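Local coordinates for cytochrome P450 (Picrophilus torridus, PDB 2RFB), which probably acts as a heme-thiolate monooxygenase, inserting one atom of molecular oxygen into an organic substrate, at residues K22-N27 with D255-Y260; I197-R202 with Y229-F234; R147-F152 with L173-K178; K109-P114 with L184-G189. One frame throughout, in Å; residues are numbered along the deposited sequence.

Interaction 1 of 4, residues K22-N27 with D255-Y260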
# COMPACT_ATOMS: atom_id res chain seq x y z
N LYS A 22 -12.59 -1.55 -12.97
CA LYS A 22 -13.02 -0.15 -12.75
C LYS A 22 -14.51 0.02 -12.50
O LYS A 22 -14.89 0.81 -11.61
CB LYS A 22 -12.64 0.67 -13.95
CG LYS A 22 -12.77 2.12 -13.74
CD LYS A 22 -12.05 2.76 -14.89
CE LYS A 22 -12.25 4.20 -14.88
NZ LYS A 22 -12.31 4.60 -16.32
N HIS A 23 -15.35 -0.68 -13.27
CA HIS A 23 -16.78 -0.64 -13.05
C HIS A 23 -17.05 -1.09 -11.60
O HIS A 23 -17.72 -0.41 -10.82
CB HIS A 23 -17.49 -1.58 -14.03
CG HIS A 23 -18.96 -1.70 -13.77
ND1 HIS A 23 -19.53 -2.82 -13.20
CD2 HIS A 23 -19.97 -0.81 -13.95
CE1 HIS A 23 -20.84 -2.63 -13.08
NE2 HIS A 23 -21.13 -1.43 -13.53
N VAL A 24 -16.49 -2.23 -11.23
CA VAL A 24 -16.73 -2.72 -9.87
C VAL A 24 -16.27 -1.67 -8.84
O VAL A 24 -17.05 -1.23 -8.03
CB VAL A 24 -16.06 -4.13 -9.63
CG1 VAL A 24 -15.89 -4.40 -8.14
CG2 VAL A 24 -16.86 -5.21 -10.35
N LEU A 25 -15.02 -1.25 -8.88
CA LEU A 25 -14.51 -0.31 -7.84
C LEU A 25 -15.23 1.04 -7.87
O LEU A 25 -15.38 1.66 -6.86
CB LEU A 25 -12.98 -0.11 -7.94
CG LEU A 25 -12.17 -1.39 -7.77
CD1 LEU A 25 -10.70 -1.17 -8.04
CD2 LEU A 25 -12.39 -1.80 -6.32
N MET A 26 -15.62 1.52 -9.04
CA MET A 26 -16.30 2.84 -9.10
C MET A 26 -17.76 2.75 -8.60
O MET A 26 -18.41 3.77 -8.35
CB MET A 26 -16.32 3.38 -10.53
CG MET A 26 -14.98 3.87 -11.08
SD MET A 26 -14.43 5.41 -10.29
CE MET A 26 -15.64 6.61 -10.71
N ASN A 27 -18.29 1.52 -8.49
CA ASN A 27 -19.71 1.37 -8.07
C ASN A 27 -19.76 0.79 -6.62
O ASN A 27 -20.23 -0.33 -6.36
CB ASN A 27 -20.54 0.60 -9.12
CG ASN A 27 -20.81 1.42 -10.40
OD1 ASN A 27 -21.79 2.17 -10.50
ND2 ASN A 27 -19.97 1.24 -11.40
N ASP A 255 -23.00 -12.03 -3.46
CA ASP A 255 -21.90 -12.66 -4.15
C ASP A 255 -20.63 -11.91 -3.88
O ASP A 255 -20.59 -10.69 -3.97
CB ASP A 255 -22.16 -12.72 -5.67
CG ASP A 255 -23.07 -13.86 -6.07
OD1 ASP A 255 -23.67 -13.82 -7.18
OD2 ASP A 255 -23.18 -14.83 -5.30
N GLN A 256 -19.59 -12.64 -3.51
CA GLN A 256 -18.28 -12.05 -3.40
C GLN A 256 -17.71 -11.79 -4.81
O GLN A 256 -17.93 -12.56 -5.76
CB GLN A 256 -17.35 -12.96 -2.62
CG GLN A 256 -15.97 -12.38 -2.47
CD GLN A 256 -15.06 -13.27 -1.65
OE1 GLN A 256 -15.48 -14.33 -1.17
NE2 GLN A 256 -13.82 -12.84 -1.47
N VAL A 257 -16.99 -10.69 -4.93
CA VAL A 257 -16.47 -10.22 -6.20
C VAL A 257 -15.01 -9.89 -6.03
O VAL A 257 -14.66 -8.95 -5.29
CB VAL A 257 -17.20 -8.97 -6.64
CG1 VAL A 257 -16.57 -8.44 -7.89
CG2 VAL A 257 -18.65 -9.31 -6.95
N ILE A 258 -14.15 -10.67 -6.66
CA ILE A 258 -12.72 -10.42 -6.53
C ILE A 258 -12.19 -9.77 -7.83
O ILE A 258 -12.40 -10.27 -8.93
CB ILE A 258 -11.90 -11.69 -6.25
CG1 ILE A 258 -12.52 -12.57 -5.14
CG2 ILE A 258 -10.43 -11.31 -5.95
CD1 ILE A 258 -11.63 -13.83 -4.72
N VAL A 259 -11.42 -8.73 -7.66
CA VAL A 259 -11.05 -7.82 -8.69
C VAL A 259 -9.50 -7.86 -8.77
O VAL A 259 -8.80 -7.72 -7.73
CB VAL A 259 -11.66 -6.49 -8.24
CG1 VAL A 259 -10.69 -5.42 -8.15
CG2 VAL A 259 -12.94 -6.15 -9.04
N TYR A 260 -8.97 -8.12 -9.98
CA TYR A 260 -7.55 -8.34 -10.18
C TYR A 260 -6.86 -7.17 -10.80
O TYR A 260 -6.95 -6.98 -11.98
CB TYR A 260 -7.31 -9.59 -11.00
CG TYR A 260 -7.71 -10.86 -10.28
CD1 TYR A 260 -9.03 -11.18 -10.08
CD2 TYR A 260 -6.74 -11.76 -9.81
CE1 TYR A 260 -9.39 -12.34 -9.43
CE2 TYR A 260 -7.10 -12.95 -9.13
CZ TYR A 260 -8.41 -13.22 -8.95
OH TYR A 260 -8.80 -14.38 -8.32

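Interaction 2 of 4, residues I197-R202 with Y229-F234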
# COMPACT_ATOMS: atom_id res chain seq x y z
N ILE A 197 9.43 -1.00 -3.78
CA ILE A 197 10.85 -0.71 -3.83
C ILE A 197 11.59 -1.89 -4.45
O ILE A 197 12.41 -1.69 -5.35
CB ILE A 197 11.41 -0.31 -2.45
CG1 ILE A 197 10.89 1.07 -2.09
CG2 ILE A 197 12.95 -0.32 -2.48
CD1 ILE A 197 11.02 1.44 -0.60
N GLY A 198 11.27 -3.11 -4.01
CA GLY A 198 11.87 -4.32 -4.59
C GLY A 198 11.42 -4.49 -6.03
O GLY A 198 12.20 -4.94 -6.86
N ASN A 199 10.18 -4.13 -6.36
CA ASN A 199 9.76 -4.27 -7.73
C ASN A 199 10.44 -3.23 -8.67
O ASN A 199 10.72 -3.56 -9.84
CB ASN A 199 8.24 -4.21 -7.84
CG ASN A 199 7.54 -5.38 -7.11
OD1 ASN A 199 8.16 -6.38 -6.72
ND2 ASN A 199 6.25 -5.20 -6.85
N MET A 200 10.74 -2.02 -8.19
CA MET A 200 11.52 -1.08 -9.03
C MET A 200 12.94 -1.60 -9.26
O MET A 200 13.56 -1.33 -10.32
CB MET A 200 11.63 0.31 -8.43
CG MET A 200 10.23 0.92 -8.10
SD MET A 200 10.42 2.68 -7.78
CE MET A 200 11.15 2.69 -6.15
N ILE A 201 13.45 -2.37 -8.30
CA ILE A 201 14.82 -2.84 -8.44
C ILE A 201 14.75 -3.94 -9.50
O ILE A 201 15.60 -4.02 -10.38
CB ILE A 201 15.44 -3.31 -7.07
CG1 ILE A 201 15.69 -2.09 -6.17
CG2 ILE A 201 16.72 -4.13 -7.26
CD1 ILE A 201 15.87 -2.42 -4.69
N ARG A 202 13.71 -4.75 -9.46
CA ARG A 202 13.50 -5.73 -10.50
C ARG A 202 13.35 -5.12 -11.93
O ARG A 202 13.84 -5.66 -12.92
CB ARG A 202 12.28 -6.55 -10.12
CG ARG A 202 11.95 -7.60 -11.08
CD ARG A 202 10.81 -8.42 -10.57
NE ARG A 202 10.43 -9.41 -11.59
CZ ARG A 202 9.32 -10.14 -11.53
NH1 ARG A 202 8.47 -10.02 -10.51
NH2 ARG A 202 9.06 -10.99 -12.48
N TYR A 229 4.39 -4.14 -12.21
CA TYR A 229 4.58 -5.11 -11.10
C TYR A 229 3.80 -4.61 -9.85
O TYR A 229 4.38 -4.10 -8.87
CB TYR A 229 6.07 -5.24 -10.81
CG TYR A 229 6.84 -6.03 -11.84
CD1 TYR A 229 8.13 -5.68 -12.16
CD2 TYR A 229 6.29 -7.17 -12.47
CE1 TYR A 229 8.89 -6.41 -13.10
CE2 TYR A 229 7.05 -7.92 -13.41
CZ TYR A 229 8.37 -7.52 -13.71
OH TYR A 229 9.20 -8.19 -14.62
N SER A 230 2.46 -4.71 -9.93
CA SER A 230 1.58 -4.08 -8.95
C SER A 230 1.77 -4.75 -7.59
O SER A 230 1.61 -5.95 -7.47
CB SER A 230 0.12 -4.20 -9.38
OG SER A 230 -0.06 -3.65 -10.66
N PRO A 231 2.13 -3.96 -6.57
CA PRO A 231 2.37 -4.58 -5.24
C PRO A 231 1.17 -5.40 -4.75
O PRO A 231 1.34 -6.53 -4.19
CB PRO A 231 2.66 -3.37 -4.35
CG PRO A 231 3.27 -2.39 -5.31
CD PRO A 231 2.41 -2.52 -6.57
N ILE A 232 -0.01 -4.90 -5.02
CA ILE A 232 -1.24 -5.63 -4.71
C ILE A 232 -1.87 -6.19 -5.98
O ILE A 232 -2.25 -5.43 -6.88
CB ILE A 232 -2.26 -4.72 -3.95
CG1 ILE A 232 -1.60 -4.29 -2.60
CG2 ILE A 232 -3.62 -5.47 -3.74
CD1 ILE A 232 -2.52 -3.54 -1.69
N GLN A 233 -1.99 -7.51 -6.03
CA GLN A 233 -2.44 -8.18 -7.25
C GLN A 233 -3.94 -8.30 -7.39
O GLN A 233 -4.47 -8.28 -8.52
CB GLN A 233 -1.77 -9.56 -7.37
CG GLN A 233 -0.25 -9.48 -7.62
CD GLN A 233 0.06 -8.99 -9.04
OE1 GLN A 233 -0.23 -9.70 -10.02
NE2 GLN A 233 0.61 -7.78 -9.15
N PHE A 234 -4.63 -8.47 -6.25
CA PHE A 234 -6.10 -8.49 -6.24
C PHE A 234 -6.67 -7.99 -4.92
O PHE A 234 -5.97 -7.93 -3.92
CB PHE A 234 -6.67 -9.84 -6.64
CG PHE A 234 -6.35 -10.98 -5.68
CD1 PHE A 234 -7.21 -11.28 -4.63
CD2 PHE A 234 -5.22 -11.78 -5.87
CE1 PHE A 234 -6.96 -12.38 -3.76
CE2 PHE A 234 -4.97 -12.84 -5.02
CZ PHE A 234 -5.85 -13.14 -3.93

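Interaction 3 of 4, residues R147-F152 with L173-K178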
# COMPACT_ATOMS: atom_id res chain seq x y z
N ARG A 147 1.72 2.41 25.62
CA ARG A 147 2.34 3.68 25.21
C ARG A 147 1.40 4.53 24.36
O ARG A 147 1.32 5.74 24.54
CB ARG A 147 3.66 3.48 24.44
CG ARG A 147 4.91 3.33 25.30
CD ARG A 147 5.16 4.49 26.30
NE ARG A 147 5.07 5.81 25.66
CZ ARG A 147 4.82 6.95 26.31
NH1 ARG A 147 4.64 6.97 27.64
NH2 ARG A 147 4.76 8.09 25.62
N LEU A 148 0.68 3.89 23.45
CA LEU A 148 -0.26 4.59 22.59
C LEU A 148 -1.23 5.48 23.36
O LEU A 148 -1.52 6.60 22.95
CB LEU A 148 -1.04 3.62 21.70
CG LEU A 148 -0.30 3.16 20.44
CD1 LEU A 148 -1.18 2.23 19.62
CD2 LEU A 148 0.18 4.34 19.55
N LEU A 149 -1.73 4.95 24.47
CA LEU A 149 -2.70 5.65 25.26
C LEU A 149 -2.08 6.87 25.93
O LEU A 149 -2.71 7.91 26.05
CB LEU A 149 -3.33 4.70 26.29
CG LEU A 149 -4.20 3.57 25.72
CD1 LEU A 149 -4.78 2.72 26.84
CD2 LEU A 149 -5.33 4.06 24.82
N GLU A 150 -0.83 6.75 26.34
CA GLU A 150 -0.10 7.89 26.87
C GLU A 150 0.09 8.97 25.79
O GLU A 150 -0.10 10.14 26.04
CB GLU A 150 1.24 7.45 27.49
CG GLU A 150 1.31 7.38 29.06
CD GLU A 150 -0.05 7.28 29.80
OE1 GLU A 150 -0.91 6.43 29.43
OE2 GLU A 150 -0.24 8.05 30.79
N ILE A 151 0.40 8.56 24.57
CA ILE A 151 0.66 9.52 23.51
C ILE A 151 -0.60 10.28 23.16
O ILE A 151 -0.59 11.52 23.11
CB ILE A 151 1.20 8.84 22.28
CG1 ILE A 151 2.56 8.21 22.62
CG2 ILE A 151 1.31 9.84 21.15
CD1 ILE A 151 2.86 6.98 21.81
N PHE A 152 -1.69 9.55 22.97
CA PHE A 152 -2.99 10.16 22.72
C PHE A 152 -3.33 11.31 23.67
O PHE A 152 -4.09 12.21 23.31
CB PHE A 152 -4.10 9.12 22.73
CG PHE A 152 -4.34 8.49 21.40
CD1 PHE A 152 -4.06 7.15 21.19
CD2 PHE A 152 -4.82 9.24 20.34
CE1 PHE A 152 -4.27 6.59 19.96
CE2 PHE A 152 -5.02 8.67 19.10
CZ PHE A 152 -4.74 7.35 18.91
N LEU A 173 -14.98 9.81 18.42
CA LEU A 173 -14.31 8.56 18.11
C LEU A 173 -14.01 7.73 19.36
O LEU A 173 -13.49 8.24 20.36
CB LEU A 173 -13.02 8.77 17.30
CG LEU A 173 -13.06 8.31 15.84
CD1 LEU A 173 -14.21 8.94 15.09
CD2 LEU A 173 -11.76 8.63 15.15
N THR A 174 -14.37 6.46 19.27
CA THR A 174 -13.97 5.43 20.22
C THR A 174 -12.43 5.24 20.27
O THR A 174 -11.71 5.60 19.34
CB THR A 174 -14.78 4.14 19.87
OG1 THR A 174 -15.86 3.99 20.79
CG2 THR A 174 -13.94 2.87 19.83
N MET A 175 -11.93 4.71 21.37
CA MET A 175 -10.51 4.46 21.52
C MET A 175 -10.11 3.23 20.71
O MET A 175 -8.98 3.15 20.25
CB MET A 175 -10.14 4.34 23.01
CG MET A 175 -8.65 4.17 23.35
SD MET A 175 -7.44 5.14 22.39
CE MET A 175 -7.47 6.69 23.29
N ASP A 176 -11.03 2.29 20.51
CA ASP A 176 -10.78 1.16 19.62
C ASP A 176 -10.73 1.61 18.16
O ASP A 176 -10.09 0.98 17.31
CB ASP A 176 -11.82 0.04 19.80
CG ASP A 176 -11.49 -1.20 18.93
OD1 ASP A 176 -10.39 -1.79 19.09
OD2 ASP A 176 -12.32 -1.57 18.08
N GLU A 177 -11.42 2.71 17.87
CA GLU A 177 -11.45 3.23 16.53
C GLU A 177 -10.18 4.00 16.27
O GLU A 177 -9.63 3.92 15.18
CB GLU A 177 -12.66 4.12 16.31
CG GLU A 177 -13.93 3.35 16.04
CD GLU A 177 -15.20 4.13 16.38
OE1 GLU A 177 -15.12 5.20 17.07
OE2 GLU A 177 -16.28 3.67 15.96
N LYS A 178 -9.70 4.72 17.28
CA LYS A 178 -8.46 5.44 17.12
C LYS A 178 -7.30 4.46 16.89
O LYS A 178 -6.48 4.69 15.99
CB LYS A 178 -8.20 6.37 18.32
CG LYS A 178 -9.11 7.60 18.44
CD LYS A 178 -9.14 8.13 19.90
CE LYS A 178 -10.15 9.24 20.05
NZ LYS A 178 -10.76 9.34 21.43

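Interaction 4 of 4, residues K109-P114 with L184-G189. With HEM (protoporphyrin IX containing Fe), chain G.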
# COMPACT_ATOMS: atom_id res chain seq x y z
N LYS A 109 6.82 8.94 11.85
CA LYS A 109 6.98 10.40 11.93
C LYS A 109 5.65 11.08 11.70
O LYS A 109 5.27 11.96 12.45
CB LYS A 109 8.00 10.94 10.93
CG LYS A 109 7.97 12.47 10.77
CD LYS A 109 8.96 13.25 11.66
CE LYS A 109 8.76 14.74 11.33
NZ LYS A 109 9.82 15.71 11.74
N ILE A 110 4.97 10.67 10.63
CA ILE A 110 3.65 11.15 10.32
C ILE A 110 2.69 10.84 11.46
O ILE A 110 1.92 11.71 11.85
CB ILE A 110 3.16 10.57 8.95
CG1 ILE A 110 3.96 11.21 7.81
CG2 ILE A 110 1.66 10.81 8.72
CD1 ILE A 110 3.78 10.55 6.45
N LEU A 111 2.73 9.64 12.04
CA LEU A 111 1.81 9.36 13.16
C LEU A 111 2.02 10.30 14.36
O LEU A 111 1.07 10.70 15.02
CB LEU A 111 1.88 7.91 13.62
CG LEU A 111 1.37 6.85 12.64
CD1 LEU A 111 1.82 5.40 13.03
CD2 LEU A 111 -0.11 6.96 12.41
N GLY A 112 3.28 10.66 14.60
CA GLY A 112 3.69 11.38 15.81
C GLY A 112 4.28 10.47 16.89
O GLY A 112 4.28 10.83 18.05
N ILE A 113 4.77 9.28 16.55
CA ILE A 113 5.34 8.42 17.56
C ILE A 113 6.61 9.10 18.06
O ILE A 113 7.48 9.45 17.26
CB ILE A 113 5.69 7.00 17.01
CG1 ILE A 113 4.44 6.27 16.48
CG2 ILE A 113 6.46 6.17 18.05
CD1 ILE A 113 3.41 5.89 17.56
N PRO A 114 6.72 9.32 19.39
CA PRO A 114 7.93 9.87 19.98
C PRO A 114 9.21 9.11 19.66
O PRO A 114 9.21 7.89 19.49
CB PRO A 114 7.64 9.80 21.46
CG PRO A 114 6.15 10.04 21.52
CD PRO A 114 5.67 9.14 20.41
N LEU A 184 -4.60 0.72 10.57
CA LEU A 184 -4.87 0.67 9.13
C LEU A 184 -3.86 1.47 8.39
O LEU A 184 -3.41 1.03 7.35
CB LEU A 184 -6.27 1.17 8.79
CG LEU A 184 -6.66 1.37 7.33
CD1 LEU A 184 -6.50 0.07 6.56
CD2 LEU A 184 -8.12 1.88 7.25
N LEU A 185 -3.46 2.62 8.89
CA LEU A 185 -2.35 3.35 8.24
C LEU A 185 -1.01 2.60 8.20
O LEU A 185 -0.23 2.74 7.23
CB LEU A 185 -2.12 4.70 8.92
CG LEU A 185 -3.38 5.57 8.91
CD1 LEU A 185 -3.16 6.86 9.71
CD2 LEU A 185 -3.75 5.84 7.48
N ILE A 186 -0.73 1.83 9.23
CA ILE A 186 0.57 1.20 9.31
C ILE A 186 0.54 0.02 8.37
O ILE A 186 1.48 -0.24 7.64
CB ILE A 186 0.91 0.73 10.76
CG1 ILE A 186 1.24 1.91 11.66
CG2 ILE A 186 2.12 -0.22 10.78
CD1 ILE A 186 1.03 1.61 13.15
N ILE A 187 -0.56 -0.71 8.38
CA ILE A 187 -0.61 -1.96 7.65
C ILE A 187 -0.72 -1.68 6.18
O ILE A 187 -0.08 -2.36 5.41
CB ILE A 187 -1.74 -2.87 8.11
CG1 ILE A 187 -1.46 -3.31 9.56
CG2 ILE A 187 -1.90 -4.04 7.11
CD1 ILE A 187 -2.68 -3.78 10.27
N GLY A 188 -1.48 -0.67 5.78
CA GLY A 188 -1.65 -0.41 4.36
C GLY A 188 -0.50 0.31 3.71
O GLY A 188 -0.38 0.36 2.49
N GLY A 189 0.38 0.91 4.49
CA GLY A 189 1.49 1.60 3.85
C GLY A 189 2.86 0.90 3.87
O GLY A 189 3.75 1.27 3.08
CHA HEM G . -6.28 1.73 0.19
CHB HEM G . -2.82 -0.09 -2.81
CHC HEM G . 0.52 2.41 -0.14
CHD HEM G . -2.79 3.63 3.24
C1A HEM G . -5.63 1.07 -0.86
C2A HEM G . -6.28 0.34 -1.92
C3A HEM G . -5.29 -0.15 -2.74
C4A HEM G . -4.05 0.29 -2.20
CMA HEM G . -5.32 -1.05 -4.08
CAA HEM G . -7.83 0.17 -2.07
CBA HEM G . -8.36 -1.09 -1.34
CGA HEM G . -9.82 -1.14 -1.70
O1A HEM G . -10.29 -0.41 -2.64
O2A HEM G . -10.52 -1.93 -1.03
C1B HEM G . -1.60 0.46 -2.36
C2B HEM G . -0.32 0.40 -3.03
C3B HEM G . 0.53 1.11 -2.22
C4B HEM G . -0.18 1.60 -1.10
CMB HEM G . -0.11 -0.36 -4.41
CAB HEM G . 2.09 1.51 -2.17
CBB HEM G . 2.94 1.53 -3.32
C1C HEM G . -0.01 3.09 1.01
C2C HEM G . 0.58 3.99 2.03
C3C HEM G . -0.39 4.28 2.94
C4C HEM G . -1.56 3.58 2.57
CMC HEM G . 2.04 4.60 2.19
CAC HEM G . -0.29 5.23 4.19
CBC HEM G . -0.63 4.83 5.43
C1D HEM G . -4.05 3.23 2.70
C2D HEM G . -5.33 3.40 3.34
C3D HEM G . -6.36 2.78 2.37
C4D HEM G . -5.61 2.34 1.26
CMD HEM G . -5.66 4.03 4.73
CAD HEM G . -7.92 2.62 2.44
CBD HEM G . -8.54 3.94 1.94
CGD HEM G . -10.04 3.86 1.99
O1D HEM G . -10.57 2.71 2.14
O2D HEM G . -10.70 4.94 1.90
NA HEM G . -4.24 1.04 -1.07
NB HEM G . -1.49 1.24 -1.17
NC HEM G . -1.34 2.89 1.41
ND HEM G . -4.25 2.58 1.46
FE HEM G . -2.88 2.15 0.11

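Interaction 1 of 4, residues K22-N27 with D255-Y260
V24 and V259 meet end on through their methyl groups, which interlock. With CG1 anti to the backbone N (chi1 160°), V24 turns that methyl into the hollow between the two valines of the strand: V24 CG1 lies 3.5 Å from V259 CG2 and 4.1 Å from V257 CG1. The fit works both ways, because V257 CG1, equally 4.1 Å from V24 CG2, fills the notch between the two V24 methyls, the two side chains lying alongside and running opposite ways. L25 adds a second, lighter touch: its CD1 meets V259 CG1 at 4.3 Å, while CD2 is turned to the heme-propionate side, and the side chain also packs on R238. Short branched residues suit this place: V257 and V259 share one face of the strand and present compact bumps, whereas I258 points to the other face and packs on F234. F31 and I246 close in beside V24, and V15 touches V259. The helix axis crosses the strand steeply, at -121° and 9.4 Å. This is a P450 helix laid on the small mixed sheet in which strand 256-259 pairs in parallel with strand 12-15 from the N-terminal part, next to the heme propionates.

Interaction 2 of 4, residues I197-R202 with Y229-F234
R202 is stretched out, with CG anti to the backbone N (chi1 -180°) and the chain extended to NE, while Y229 carries its ring anti to the carbonyl carbon (chi1 -75°); together these torsions lay the guanidinium over one face of the ring. The planes are 18° apart, and R202 CZ stands 4.0 Å from the centroid of the Y229 ring, a cation-pi stack in which R202 CD also makes an off-centre CH-pi contact. E206 ties the pair together: OE2 forms a salt bridge with R202 NE and OE1 a hydrogen bond with Y229 OH, so each carboxylate oxygen has a partner in the pair. With an alanine here, E206 would probably lose the salt bridge from R202 and one face of the Y229 ring its cover. The contact joins the long distal helix of the P450 fold, 175-206, to the turn that leaves the K helix, where the chain bends toward the heme. N199 secures the first residue of that turn, its ND2 donating to Y229 O at 3.0 Å. The bond is bent and the donor stands above the carbonyl plane; the same ND2 also bonds to L335 O, which is consistent with this geometry. Just beyond, P231, close to ND2, touches the heme.

Interaction 3 of 4, residues R147-F152 with L173-K178
A Met-aromatic contact between M175 and F152 joins the first turn of the long helix 175-206 to the end of the helix that P450 nomenclature calls G, well away from the heme. M175 SD lies 4.6 Å from the centroid of the F152 ring, at a slant to it, and M175 CE approaches F152 CD1 at 4.0 Å. The flexible thioether suits this spot: CG is anti to the backbone N (chi1 -176°), then the chain bends at chi2 and chi3, folding the sulfur back between F152 and L149, whose CD2 is 3.4 Å from M175 SD. K178 uses its aliphatic part. Its CB meets F152 CZ at 3.6 Å and CD passes over one ring face, while the extended chain leads K178 NZ away to L173 O, 3.1 Å off, so that the charge stays clear of the apolar patch. With an alanine in place of F152, a gap is likely to open between the helices, leaving the M175 methyl and the K178 methylenes without the surface they pack on. F152 is enclosed further by I160, L163 and A164 of helix 159-164 and by I182, so its ring sits where three helices converge.

Interaction 4 of 4, residues K109-P114 with L184-G189
L111, near the end of helix 101-111, is the residue of 109-114 that meets the helix segment 184-189, on which it rests against two consecutive side chains. L184, first in line, faces the other way: CG anti to the backbone N (chi1 172°) sends it to the porphyrin, where its CG is 3.9 Å from the heme methyl CMD. L185 serves both sides. Its fork splits, CD1 lying 4.1 Å from L111 CD2 while CD2 packs 3.8 Å from heme CMD, so one leucine spans protein core and cofactor. I186 comes next, crossing L111 at about a right angle; its CG1 is 3.8 Å from L111 CD1, and CD1 touches the same methyl. F121 borders both L111 and I186. At G188 and G189 the helix runs against the porphyrin, and a CB would crowd CHD at the first and clash with CMC at the second, which is consistent with glycine at both positions. Their carbonyls receive T192 OG1 and T193 OG1 as hydrogen-bond partners. Across the contact, G112 turns the chain away after L111 as the C-prime residue of a Schellman motif. The contact is wholly apolar, so shape rather than directed bonds sets its position, in keeping with the apolar porphyrin rim; hydrogen bonds to the heme are made by R59, R238 and H293, and C295 is the axial ligand of its iron.

Overall arrangement
From the N terminus, helix 18-26 waits for strand 256-259, so interaction 1 closes the longest loop and encloses the other three. Within it, 109-114 meets 184-189 in interaction 4, and interaction 3 is nested inside that loop, joining 147-152 to 173-178; the two touch where I151 packs on P114 and L148 on I113. Interaction 2 follows in series, from 197-202 to 229-234. Helix 175-206 is shared by interactions 3, 4 and 2, linking in turn helix 136-153, helix 101-111 and the turn after helix 218-228. F234, packed on I258, V259 and Y260, connects interactions 1 and 2, so the turn after helix 218-228 and the small sheet are in contact there.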